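Local coordinates for glycerol-3-phosphate dehydrogenase [NAD(P)+] (Coxiella burnetii, PDB 3K96), which probably catalyses the NAD(P)H-dependent reduction of dihydroxyacetone phosphate to sn-glycerol 3-phosphate, the precursor from which phospholipids are built, at residues W58-D63 against I105-F110; E114-M119 against A148-Q153; P162-E167 against D276-N281; I221-S226 against A238-G243. All blocks are in the same frame, centred on the assembly; numbering follows the deposited sequence.

Contact 1: W58-D63 against I105-F110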
loop_
_atom_site.group_PDB
_atom_site.type_symbol
_atom_site.label_atom_id
_atom_site.label_comp_id
_atom_site.label_asym_id
_atom_site.label_seq_id
_atom_site.Cartn_x
_atom_site.Cartn_y
_atom_site.Cartn_z
ATOM N N TRP A 58 -30.406 8.653 10.603
ATOM C CA TRP A 58 -30.501 9.309 11.907
ATOM C C TRP A 58 -29.179 9.931 12.330
ATOM O O TRP A 58 -28.099 9.385 12.083
ATOM C CB TRP A 58 -30.911 8.285 12.958
ATOM C CG TRP A 58 -30.937 8.769 14.397
ATOM C CD1 TRP A 58 -31.962 9.435 15.023
ATOM C CD2 TRP A 58 -29.930 8.560 15.399
ATOM N NE1 TRP A 58 -31.639 9.680 16.337
ATOM C CE2 TRP A 58 -30.400 9.150 16.597
ATOM C CE3 TRP A 58 -28.666 7.937 15.401
ATOM C CZ2 TRP A 58 -29.657 9.140 17.780
ATOM C CZ3 TRP A 58 -27.931 7.916 16.577
ATOM C CH2 TRP A 58 -28.431 8.520 17.756
ATOM N N SER A 59 -29.289 11.083 12.972
ATOM C CA SER A 59 -28.155 11.781 13.507
ATOM C C SER A 59 -28.478 12.180 14.925
ATOM O O SER A 59 -29.607 12.601 15.206
ATOM C CB SER A 59 -27.884 13.049 12.697
ATOM O OG SER A 59 -26.820 13.787 13.276
ATOM N N TYR A 60 -27.493 12.074 15.813
ATOM C CA TYR A 60 -27.677 12.490 17.210
ATOM C C TYR A 60 -27.500 14.013 17.426
ATOM O O TYR A 60 -27.867 14.531 18.485
ATOM C CB TYR A 60 -26.791 11.682 18.168
ATOM C CG TYR A 60 -25.325 11.558 17.788
ATOM C CD1 TYR A 60 -24.413 12.537 18.137
ATOM C CD2 TYR A 60 -24.855 10.425 17.122
ATOM C CE1 TYR A 60 -23.078 12.413 17.810
ATOM C CE2 TYR A 60 -23.528 10.291 16.785
ATOM C CZ TYR A 60 -22.637 11.285 17.133
ATOM O OH TYR A 60 -21.305 11.158 16.806
ATOM N N GLU A 61 -26.947 14.714 16.429
ATOM C CA GLU A 61 -26.803 16.181 16.465
ATOM C C GLU A 61 -28.178 16.722 15.969
ATOM O O GLU A 61 -28.425 16.786 14.775
ATOM C CB GLU A 61 -25.636 16.608 15.546
ATOM C CG GLU A 61 -24.282 15.842 15.779
ATOM C CD GLU A 61 -23.197 16.088 14.676
ATOM O OE1 GLU A 61 -22.082 15.512 14.760
ATOM O OE2 GLU A 61 -23.455 16.845 13.719
ATOM N N SER A 62 -29.083 17.089 16.880
ATOM C CA SER A 62 -30.493 17.499 16.515
ATOM C C SER A 62 -30.717 18.672 15.519
ATOM O O SER A 62 -31.676 18.650 14.697
ATOM C CB SER A 62 -31.303 17.734 17.793
ATOM O OG SER A 62 -31.322 16.540 18.570
ATOM N N ASP A 63 -29.869 19.688 15.628
ATOM C CA ASP A 63 -29.911 20.814 14.722
ATOM C C ASP A 63 -29.539 20.325 13.312
ATOM O O ASP A 63 -29.912 20.928 12.313
ATOM C CB ASP A 63 -28.937 21.890 15.206
ATOM C CG ASP A 63 -27.582 21.310 15.636
ATOM O OD1 ASP A 63 -27.510 20.097 15.952
ATOM O OD2 ASP A 63 -26.589 22.078 15.675
ATOM N N ILE A 105 -25.051 0.847 11.631
ATOM C CA ILE A 105 -24.463 1.875 12.463
ATOM C C ILE A 105 -23.149 2.393 11.866
ATOM O O ILE A 105 -22.253 1.616 11.586
ATOM C CB ILE A 105 -24.148 1.324 13.876
ATOM C CG1 ILE A 105 -25.418 0.731 14.524
ATOM C CG2 ILE A 105 -23.516 2.413 14.725
ATOM C CD1 ILE A 105 -25.181 0.060 15.874
ATOM N N VAL A 106 -23.037 3.715 11.730
ATOM C CA VAL A 106 -21.854 4.332 11.153
ATOM C C VAL A 106 -21.463 5.598 11.938
ATOM O O VAL A 106 -21.258 6.650 11.365
ATOM C CB VAL A 106 -22.077 4.701 9.658
ATOM C CG1 VAL A 106 -20.754 5.005 8.995
ATOM C CG2 VAL A 106 -22.757 3.553 8.895
ATOM N N VAL A 107 -21.374 5.489 13.256
ATOM C CA VAL A 107 -20.956 6.603 14.085
ATOM C C VAL A 107 -19.459 6.430 14.435
ATOM O O VAL A 107 -18.878 5.369 14.215
ATOM C CB VAL A 107 -21.817 6.674 15.346
ATOM C CG1 VAL A 107 -23.290 6.868 14.964
ATOM C CG2 VAL A 107 -21.660 5.425 16.194
ATOM N N PRO A 108 -18.821 7.472 14.950
ATOM C CA PRO A 108 -17.432 7.253 15.317
ATOM C C PRO A 108 -17.285 6.187 16.415
ATOM O O PRO A 108 -18.216 5.952 17.193
ATOM C CB PRO A 108 -16.985 8.624 15.840
ATOM C CG PRO A 108 -17.865 9.589 15.160
ATOM C CD PRO A 108 -19.215 8.878 15.103
ATOM N N SER A 109 -16.114 5.563 16.494
ATOM C CA SER A 109 -15.881 4.528 17.485
ATOM C C SER A 109 -16.089 5.015 18.925
ATOM O O SER A 109 -16.567 4.257 19.782
ATOM C CB SER A 109 -14.487 3.916 17.298
ATOM O OG SER A 109 -13.484 4.902 17.326
ATOM N N PHE A 110 -15.782 6.283 19.183
ATOM C CA PHE A 110 -15.956 6.833 20.512
ATOM C C PHE A 110 -17.416 7.079 20.859
ATOM O O PHE A 110 -17.704 7.408 21.987
ATOM C CB PHE A 110 -15.114 8.121 20.730
ATOM C CG PHE A 110 -15.306 9.189 19.666
ATOM C CD1 PHE A 110 -16.420 10.034 19.683
ATOM C CD2 PHE A 110 -14.345 9.380 18.673
ATOM C CE1 PHE A 110 -16.577 11.041 18.715
ATOM C CE2 PHE A 110 -14.490 10.372 17.717
ATOM C CZ PHE A 110 -15.624 11.199 17.724
#
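The phenol end of Tyr60 overlaps the loop formed by Val107 and Pro108, with its ring edge turned to the valine and its hydroxyl reaching the proline. Both segments leave the C-terminal ends of parallel strands of a Rossmann-type nucleotide-binding domain: 58-63 continues from strand 55-58, whereas the loop of Val107 and Pro108 continues from strand 102-105, with strand 32-35 lying between the two in the sheet. Loops at this edge of such a domain conventionally border the dinucleotide site, and Val107 also touches residues of what appears to be the GxGxxG-type turn.

The tyrosine crosses the gap because its CG sits between the backbone N and the carbonyl carbon (chi1 49°). In the plane of the ring, CE2 meets Val107 CG1 at 3.9 Å, a purely apolar edge contact in which neither ring face takes part. Farther out, Tyr60 OH lies 3.5 Å from Pro108 CD and 4.1 Å from Pro108 CG, the two side chains approaching from opposite directions. No hydrogen bond joins the segments, so only van der Waals contact links them.

Each loop is held from its own side. Ser59 OG accepts from Glu61 N at 3.3 Å, an ST turn that shapes the chain just around Tyr60, and it is also hydrogen-bonded to His64 ND1. On the other segment, Val107 O is bonded by Thr133 OG1, while Ser109 N is bonded to Glu306, a residue predicted to bind NADPH. Pro108 is packed within its own segment as well: its CB stands 3.4 Å above one face of the Phe110 ring, displaced toward the rim.

Contact 2: E114-M119 against A148-Q153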
loop_
_atom_site.group_PDB
_atom_site.type_symbol
_atom_site.label_atom_id
_atom_site.label_comp_id
_atom_site.label_asym_id
_atom_site.label_seq_id
_atom_site.Cartn_x
_atom_site.Cartn_y
_atom_site.Cartn_z
ATOM N N GLU A 114 -22.311 4.508 23.326
ATOM C CA GLU A 114 -23.481 5.335 23.617
ATOM C C GLU A 114 -24.702 4.956 22.781
ATOM O O GLU A 114 -25.817 4.847 23.300
ATOM C CB GLU A 114 -23.171 6.826 23.414
ATOM C CG GLU A 114 -22.320 7.503 24.518
ATOM C CD GLU A 114 -20.834 7.156 24.489
ATOM O OE1 GLU A 114 -20.333 6.566 23.495
ATOM O OE2 GLU A 114 -20.158 7.509 25.475
ATOM N N VAL A 115 -24.485 4.761 21.486
ATOM C CA VAL A 115 -25.553 4.420 20.564
ATOM C C VAL A 115 -26.116 3.025 20.902
ATOM O O VAL A 115 -27.328 2.844 20.960
ATOM C CB VAL A 115 -25.093 4.447 19.102
ATOM C CG1 VAL A 115 -26.249 4.060 18.197
ATOM C CG2 VAL A 115 -24.575 5.831 18.752
ATOM N N ILE A 116 -25.239 2.047 21.126
ATOM C CA ILE A 116 -25.692 0.703 21.476
ATOM C C ILE A 116 -26.533 0.747 22.767
ATOM O O ILE A 116 -27.585 0.143 22.841
ATOM C CB ILE A 116 -24.510 -0.258 21.631
ATOM C CG1 ILE A 116 -23.887 -0.571 20.247
ATOM C CG2 ILE A 116 -24.939 -1.568 22.291
ATOM C CD1 ILE A 116 -24.868 -1.183 19.213
ATOM N N THR A 117 -26.071 1.507 23.758
ATOM C CA THR A 117 -26.779 1.627 25.008
ATOM C C THR A 117 -28.225 2.121 24.778
ATOM O O THR A 117 -29.186 1.567 25.319
ATOM C CB THR A 117 -26.032 2.559 25.978
ATOM O OG1 THR A 117 -24.761 1.982 26.341
ATOM C CG2 THR A 117 -26.852 2.783 27.254
ATOM N N ARG A 118 -28.352 3.148 23.951
ATOM C CA ARG A 118 -29.627 3.764 23.634
ATOM C C ARG A 118 -30.529 2.887 22.777
ATOM O O ARG A 118 -31.747 3.091 22.726
ATOM C CB ARG A 118 -29.366 5.118 22.996
ATOM C CG ARG A 118 -28.829 6.064 24.038
ATOM C CD ARG A 118 -28.164 7.319 23.516
ATOM N NE ARG A 118 -27.810 8.185 24.654
ATOM C CZ ARG A 118 -26.825 7.941 25.528
ATOM N NH1 ARG A 118 -26.068 6.834 25.439
ATOM N NH2 ARG A 118 -26.610 8.797 26.524
ATOM N N MET A 119 -29.945 1.893 22.126
ATOM C CA MET A 119 -30.735 0.981 21.341
ATOM C C MET A 119 -31.350 -0.122 22.189
ATOM O O MET A 119 -32.229 -0.812 21.703
ATOM C CB MET A 119 -29.889 0.335 20.256
ATOM C CG MET A 119 -29.405 1.325 19.228
ATOM S SD MET A 119 -28.179 0.658 18.082
ATOM C CE MET A 119 -29.098 -0.648 17.271
ATOM N N ALA A 148 -23.062 -7.900 20.716
ATOM C CA ALA A 148 -23.528 -9.182 21.250
ATOM C C ALA A 148 -23.812 -9.141 22.760
ATOM O O ALA A 148 -24.888 -9.558 23.208
ATOM C CB ALA A 148 -22.534 -10.305 20.919
ATOM N N THR A 149 -22.864 -8.628 23.537
ATOM C CA THR A 149 -23.027 -8.545 24.985
ATOM C C THR A 149 -24.199 -7.667 25.428
ATOM O O THR A 149 -24.981 -8.061 26.283
ATOM C CB THR A 149 -21.736 -8.023 25.637
ATOM O OG1 THR A 149 -20.698 -8.956 25.368
ATOM C CG2 THR A 149 -21.881 -7.850 27.167
ATOM N N GLU A 150 -24.339 -6.491 24.832
ATOM C CA GLU A 150 -25.378 -5.567 25.243
ATOM C C GLU A 150 -26.770 -5.783 24.636
ATOM O O GLU A 150 -27.745 -5.516 25.298
ATOM C CB GLU A 150 -24.944 -4.117 24.956
ATOM C CG GLU A 150 -23.595 -3.735 25.507
ATOM C CD GLU A 150 -23.441 -4.003 26.997
ATOM O OE1 GLU A 150 -24.465 -4.018 27.699
ATOM O OE2 GLU A 150 -22.281 -4.158 27.475
ATOM N N LEU A 151 -26.848 -6.236 23.380
ATOM C CA LEU A 151 -28.136 -6.395 22.692
ATOM C C LEU A 151 -28.520 -7.865 22.472
ATOM O O LEU A 151 -29.607 -8.152 21.982
ATOM C CB LEU A 151 -28.093 -5.675 21.331
ATOM C CG LEU A 151 -27.675 -4.180 21.330
ATOM C CD1 LEU A 151 -27.641 -3.578 19.928
ATOM C CD2 LEU A 151 -28.606 -3.344 22.190
ATOM N N GLY A 152 -27.633 -8.788 22.822
ATOM C CA GLY A 152 -27.904 -10.186 22.613
ATOM C C GLY A 152 -27.232 -10.614 21.321
ATOM O O GLY A 152 -26.831 -9.780 20.504
ATOM N N GLN A 153 -27.120 -11.914 21.147
ATOM C CA GLN A 153 -26.485 -12.521 19.999
ATOM C C GLN A 153 -27.326 -12.463 18.735
ATOM O O GLN A 153 -27.786 -13.481 18.221
ATOM C CB GLN A 153 -26.167 -13.960 20.337
ATOM C CG GLN A 153 -25.088 -14.074 21.415
ATOM C CD GLN A 153 -23.702 -13.645 20.895
ATOM O OE1 GLN A 153 -23.505 -13.409 19.687
ATOM N NE2 GLN A 153 -22.743 -13.576 21.795
#
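The two backbones come nearest at Ile116 and Glu150, whose CA atoms are 7.3 Å apart, where the C-terminal parts of helices 109-119 and 143-151 come together. Ile116 and Leu151 carry the contact, the isoleucine touching with both its branches. Its CG2, anti to the backbone N, reaches Glu150 CB at 3.7 Å and Leu151 CG at 3.9 Å, while CD1 meets Leu151 CD1 at 3.7 Å. Leu151 crosses the isoleucine at a slant, and its second methyl, CD2, lies 3.7 Å from Ile116 O.

These helices flank the parallel strands of the Rossmann-type domain. Leu151 and Met119 both pack on Ile129 of strand 128-131, and Ile116 rests on Ile105 of strand 102-105, within the layer between helices and sheet. Met119 CE adds a looser touch on Leu151 CD1 at 4.2 Å.

Glu150 offers the isoleucine only its aliphatic part. Its chain bends at chi2 (-54°), and the carboxylate forms salt bridges with Lys120 and Arg141. Beyond Leu151 the helix ends at Gly152, which has positive phi. On the other helix, Arg118 NH1 bonds Glu114 O at 2.9 Å; this donor and Arg118 N reach the oxygen from opposite faces of its carbonyl plane.

Contact 3: P162-E167 against D276-N281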
loop_
_atom_site.group_PDB
_atom_site.type_symbol
_atom_site.label_atom_id
_atom_site.label_comp_id
_atom_site.label_asym_id
_atom_site.label_seq_id
_atom_site.Cartn_x
_atom_site.Cartn_y
_atom_site.Cartn_z
ATOM N N PRO A 162 -11.351 0.186 1.499
ATOM C CA PRO A 162 -10.910 1.511 1.073
ATOM C C PRO A 162 -12.107 2.227 0.480
ATOM O O PRO A 162 -12.509 1.953 -0.650
ATOM C CB PRO A 162 -9.849 1.220 0.008
ATOM C CG PRO A 162 -10.165 -0.146 -0.498
ATOM C CD PRO A 162 -10.870 -0.880 0.613
ATOM N N SER A 163 -12.651 3.172 1.208
ATOM C CA SER A 163 -13.869 3.803 0.736
ATOM C C SER A 163 -14.067 5.241 1.153
ATOM O O SER A 163 -14.882 5.499 2.041
ATOM C CB SER A 163 -15.036 2.988 1.276
ATOM O OG SER A 163 -14.942 2.908 2.687
ATOM N N LEU A 164 -13.356 6.181 0.526
ATOM C CA LEU A 164 -13.563 7.596 0.810
ATOM C C LEU A 164 -15.028 7.900 0.540
ATOM O O LEU A 164 -15.540 7.561 -0.509
ATOM C CB LEU A 164 -12.730 8.486 -0.100
ATOM C CG LEU A 164 -11.213 8.457 0.037
ATOM C CD1 LEU A 164 -10.603 9.486 -0.925
ATOM C CD2 LEU A 164 -10.819 8.735 1.524
ATOM N N ALA A 165 -15.686 8.561 1.470
ATOM C CA ALA A 165 -17.122 8.847 1.337
ATOM C C ALA A 165 -17.450 9.703 0.114
ATOM O O ALA A 165 -18.435 9.444 -0.582
ATOM C CB ALA A 165 -17.653 9.504 2.643
ATOM N N THR A 166 -16.616 10.713 -0.158
ATOM C CA THR A 166 -16.816 11.617 -1.290
ATOM C C THR A 166 -16.776 10.877 -2.636
ATOM O O THR A 166 -17.590 11.162 -3.526
ATOM C CB THR A 166 -15.760 12.817 -1.291
ATOM O OG1 THR A 166 -14.433 12.287 -1.166
ATOM C CG2 THR A 166 -16.006 13.800 -0.111
ATOM N N GLU A 167 -15.864 9.909 -2.780
ATOM C CA GLU A 167 -15.749 9.146 -4.043
ATOM C C GLU A 167 -16.926 8.177 -4.242
ATOM O O GLU A 167 -17.365 7.931 -5.380
ATOM C CB GLU A 167 -14.405 8.400 -4.133
ATOM C CG GLU A 167 -13.173 9.359 -4.173
ATOM C CD GLU A 167 -11.840 8.640 -4.482
ATOM O OE1 GLU A 167 -11.767 7.409 -4.280
ATOM O OE2 GLU A 167 -10.870 9.323 -4.940
ATOM N N ASP A 276 -3.607 9.304 1.373
ATOM C CA ASP A 276 -4.514 10.292 0.821
ATOM C C ASP A 276 -4.613 11.639 1.561
ATOM O O ASP A 276 -4.529 11.692 2.778
ATOM C CB ASP A 276 -5.902 9.704 0.762
ATOM C CG ASP A 276 -6.680 10.242 -0.394
ATOM O OD1 ASP A 276 -6.407 9.784 -1.535
ATOM O OD2 ASP A 276 -7.560 11.090 -0.177
ATOM N N ASN A 277 -4.819 12.719 0.804
ATOM C CA ASN A 277 -5.033 14.057 1.389
ATOM C C ASN A 277 -6.334 14.093 2.165
ATOM O O ASN A 277 -6.453 14.842 3.116
ATOM C CB ASN A 277 -5.133 15.155 0.306
ATOM C CG ASN A 277 -5.603 16.540 0.883
ATOM O OD1 ASN A 277 -6.683 17.040 0.545
ATOM N ND2 ASN A 277 -4.805 17.119 1.775
ATOM N N GLN A 278 -7.306 13.276 1.767
ATOM C CA GLN A 278 -8.638 13.306 2.406
ATOM C C GLN A 278 -8.690 12.701 3.807
ATOM O O GLN A 278 -9.666 12.870 4.525
ATOM C CB GLN A 278 -9.675 12.593 1.526
ATOM C CG GLN A 278 -9.845 13.208 0.162
ATOM C CD GLN A 278 -10.395 14.602 0.236
ATOM O OE1 GLN A 278 -9.834 15.528 -0.347
ATOM N NE2 GLN A 278 -11.478 14.775 0.989
ATOM N N SER A 279 -7.640 12.001 4.189
ATOM C CA SER A 279 -7.594 11.370 5.489
ATOM C C SER A 279 -7.291 12.402 6.564
ATOM O O SER A 279 -6.170 12.927 6.618
ATOM C CB SER A 279 -6.501 10.286 5.483
ATOM O OG SER A 279 -6.314 9.700 6.768
ATOM N N ARG A 280 -8.273 12.678 7.412
ATOM C CA ARG A 280 -8.113 13.626 8.503
ATOM C C ARG A 280 -7.102 13.162 9.550
ATOM O O ARG A 280 -6.486 13.981 10.230
ATOM C CB ARG A 280 -9.466 13.871 9.162
ATOM C CG ARG A 280 -10.446 14.501 8.188
ATOM C CD ARG A 280 -11.860 14.532 8.672
ATOM N NE ARG A 280 -12.685 15.205 7.679
ATOM C CZ ARG A 280 -12.884 16.516 7.635
ATOM N NH1 ARG A 280 -12.335 17.314 8.542
ATOM N NH2 ARG A 280 -13.655 17.028 6.690
ATOM N N ASN A 281 -6.962 11.848 9.698
ATOM C CA ASN A 281 -6.022 11.286 10.660
ATOM C C ASN A 281 -4.613 11.480 10.125
ATOM O O ASN A 281 -3.697 11.759 10.875
ATOM C CB ASN A 281 -6.342 9.840 10.948
ATOM C CG ASN A 281 -7.610 9.688 11.727
ATOM O OD1 ASN A 281 -7.699 10.143 12.862
ATOM N ND2 ASN A 281 -8.603 9.059 11.129
#
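Asp276 and Leu164 approach from opposite directions, OD2 of the aspartate lying 3.5 Å from Leu164 CD1. The same oxygen accepts from Gln278 N at 2.9 Å, on the anti side and 31° out of the carboxylate plane, making an Asx turn within the type I beta turn 276-279.

Gln278 follows, crossing Leu164 at about a right angle. Its CB is 4.0 Å from Leu164 CD2 and its CG is 4.0 Å from CD1, and the bend at chi2 (-64°) carries the amide past the leucine, although NE2 stays 4.4 Å from Thr166 OG1, beyond bonding distance. Ser279 then N-caps helix 280-290 through OG, which accepts from Arg282 N. Ser279, Arg280 and Asn281 are predicted to bind glycerol 3-phosphate, and Arg280 NADPH as well.

On the facing segment, Ser163 and Ala165, flanking Leu164, are predicted to contact substrate and NADPH respectively. The contact joins the nucleotide-binding domain to the helical C-terminal domain. No hydrogen bond links the segments; the leucine methyls lie on the aliphatic part of Gln278 and beside the Asp276 carboxylate. Glu167 OE2 and Asp276 OD1 are 5.6 Å apart, and Ser233 of the second subunit bonds both, which probably eases their repulsion.

Contact 4: I221-S226 against A238-G243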
loop_
_atom_site.group_PDB
_atom_site.type_symbol
_atom_site.label_atom_id
_atom_site.label_comp_id
_atom_site.label_asym_id
_atom_site.label_seq_id
_atom_site.Cartn_x
_atom_site.Cartn_y
_atom_site.Cartn_z
ATOM N N ILE A 221 -1.773 8.156 11.261
ATOM C CA ILE A 221 -1.156 9.219 12.032
ATOM C C ILE A 221 0.360 9.059 11.952
ATOM O O ILE A 221 1.061 10.033 11.683
ATOM C CB ILE A 221 -1.608 9.242 13.479
ATOM C CG1 ILE A 221 -3.108 9.590 13.571
ATOM C CG2 ILE A 221 -0.797 10.270 14.279
ATOM C CD1 ILE A 221 -3.619 9.584 15.029
ATOM N N ALA A 222 0.848 7.835 12.137
ATOM C CA ALA A 222 2.285 7.558 12.083
ATOM C C ALA A 222 2.888 7.952 10.738
ATOM O O ALA A 222 3.897 8.650 10.686
ATOM C CB ALA A 222 2.560 6.078 12.371
ATOM N N THR A 223 2.289 7.503 9.646
ATOM C CA THR A 223 2.808 7.842 8.345
ATOM C C THR A 223 2.627 9.336 8.059
ATOM O O THR A 223 3.422 9.936 7.332
ATOM C CB THR A 223 2.177 7.000 7.260
ATOM O OG1 THR A 223 0.758 7.165 7.304
ATOM C CG2 THR A 223 2.529 5.523 7.470
ATOM N N GLY A 224 1.583 9.941 8.619
ATOM C CA GLY A 224 1.382 11.366 8.455
ATOM C C GLY A 224 2.538 12.134 9.091
ATOM O O GLY A 224 3.040 13.127 8.525
ATOM N N ILE A 225 2.961 11.681 10.273
ATOM C CA ILE A 225 4.050 12.317 10.996
ATOM C C ILE A 225 5.345 12.269 10.173
ATOM O O ILE A 225 6.033 13.270 10.055
ATOM C CB ILE A 225 4.271 11.670 12.382
ATOM C CG1 ILE A 225 3.068 11.964 13.292
ATOM C CG2 ILE A 225 5.535 12.220 13.028
ATOM C CD1 ILE A 225 3.074 11.225 14.593
ATOM N N SER A 226 5.659 11.107 9.610
ATOM C CA SER A 226 6.838 10.934 8.754
ATOM C C SER A 226 6.777 11.909 7.569
ATOM O O SER A 226 7.771 12.569 7.240
ATOM C CB SER A 226 6.915 9.488 8.267
ATOM O OG SER A 226 8.076 9.246 7.481
ATOM N N ALA A 238 8.068 1.949 3.959
ATOM C CA ALA A 238 8.657 1.090 4.981
ATOM C C ALA A 238 7.758 1.071 6.245
ATOM O O ALA A 238 7.574 0.030 6.872
ATOM C CB ALA A 238 10.060 1.564 5.325
ATOM N N LEU A 239 7.229 2.226 6.627
ATOM C CA LEU A 239 6.322 2.319 7.782
ATOM C C LEU A 239 4.980 1.626 7.509
ATOM O O LEU A 239 4.405 1.012 8.406
ATOM C CB LEU A 239 6.082 3.778 8.187
ATOM C CG LEU A 239 7.324 4.502 8.764
ATOM C CD1 LEU A 239 7.110 6.012 8.922
ATOM C CD2 LEU A 239 7.695 3.883 10.081
ATOM N N ILE A 240 4.476 1.714 6.286
ATOM C CA ILE A 240 3.230 0.995 5.952
ATOM C C ILE A 240 3.489 -0.522 6.082
ATOM O O ILE A 240 2.691 -1.273 6.654
ATOM C CB ILE A 240 2.727 1.370 4.539
ATOM C CG1 ILE A 240 2.196 2.814 4.548
ATOM C CG2 ILE A 240 1.637 0.411 4.090
ATOM C CD1 ILE A 240 1.826 3.412 3.116
ATOM N N THR A 241 4.645 -0.961 5.590
ATOM C CA THR A 241 5.000 -2.353 5.666
ATOM C C THR A 241 5.068 -2.785 7.136
ATOM O O THR A 241 4.531 -3.828 7.500
ATOM C CB THR A 241 6.325 -2.620 4.949
ATOM O OG1 THR A 241 6.209 -2.240 3.571
ATOM C CG2 THR A 241 6.698 -4.077 5.041
ATOM N N ARG A 242 5.721 -1.995 7.983
ATOM C CA ARG A 242 5.800 -2.345 9.409
ATOM C C ARG A 242 4.435 -2.290 10.056
ATOM O O ARG A 242 4.127 -3.070 10.942
ATOM C CB ARG A 242 6.732 -1.428 10.185
ATOM C CG ARG A 242 8.187 -1.606 9.854
ATOM C CD ARG A 242 9.015 -1.174 11.047
ATOM N NE ARG A 242 8.720 -2.032 12.206
ATOM C CZ ARG A 242 9.203 -1.833 13.429
ATOM N NH1 ARG A 242 8.866 -2.666 14.411
ATOM N NH2 ARG A 242 10.015 -0.798 13.681
ATOM N N GLY A 243 3.625 -1.347 9.620
ATOM C CA GLY A 243 2.290 -1.222 10.136
ATOM C C GLY A 243 1.484 -2.484 9.932
ATOM O O GLY A 243 0.828 -2.955 10.847
#
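Leu239 and Ser226 make the tightest approach here, with CD1 of the leucine 3.5 Å from Ser226 CB and 3.7 Å from its OG. The pair belongs to the helical C-terminal domain, where helices 206-228 and 233-253 form an antiparallel hairpin: the axes of the two short segments come within 10.0 Å and their directions differ by 163°. Thr223 and Leu239 stand level, their CA atoms 6.6 Å apart.

Between the helices, the CG2 methyl of Thr223 sits in the angle between two neighbours, 4.0 Å from Leu239 CB and equally far from Ile240 CG1. The Thr223 side chain slides past that of Leu239 in the opposite direction but crosses that of Ile240 at about a right angle. The threonine achieves this by dividing its branches: OG1 takes the place between backbone N and carbonyl carbon (chi1 57°), where it bonds the carbonyl of Leu219 in its own helix, leaving the methyl to face across. The polar atom of a buried residue is thereby satisfied locally while its apolar branch does the packing.

Other helices complete the shell. Thr223 and Ile240 both touch Cys274 of helix 264-275, and Leu239 packs on Leu349 of helix 341-349. Ala238 and Thr241, which do not touch segment 221-226, pack on Ala175 and Gly268 of the second subunit. Both partners keep regular helical main-chain bonds; in the second, Gly243 N donates to Leu239 O at 2.8 Å.

In the fold
Contacts 1 and 2 come first along the chain and lie in the nucleotide-binding domain, their centres 15 Å apart. They share helix 109-119: contact 1 uses its beginning and contact 2 its end, and the two touch where Ile105 packs on Ile116 and Met119. Contact 3 bridges the domains, its segments 162-167 and 276-281 enclosing contact 4 in sequence. Contacts 3 and 4 have centres about 17 Å apart, touch through Asn281 and Ile221, and both meet the second subunit. Contacts 2 and 4 lie about 34 Å apart between centres, on opposite sides of the chain's centre. Several of the residues predicted to bind substrate and cofactor lie in contact 3, where the two domains face each other.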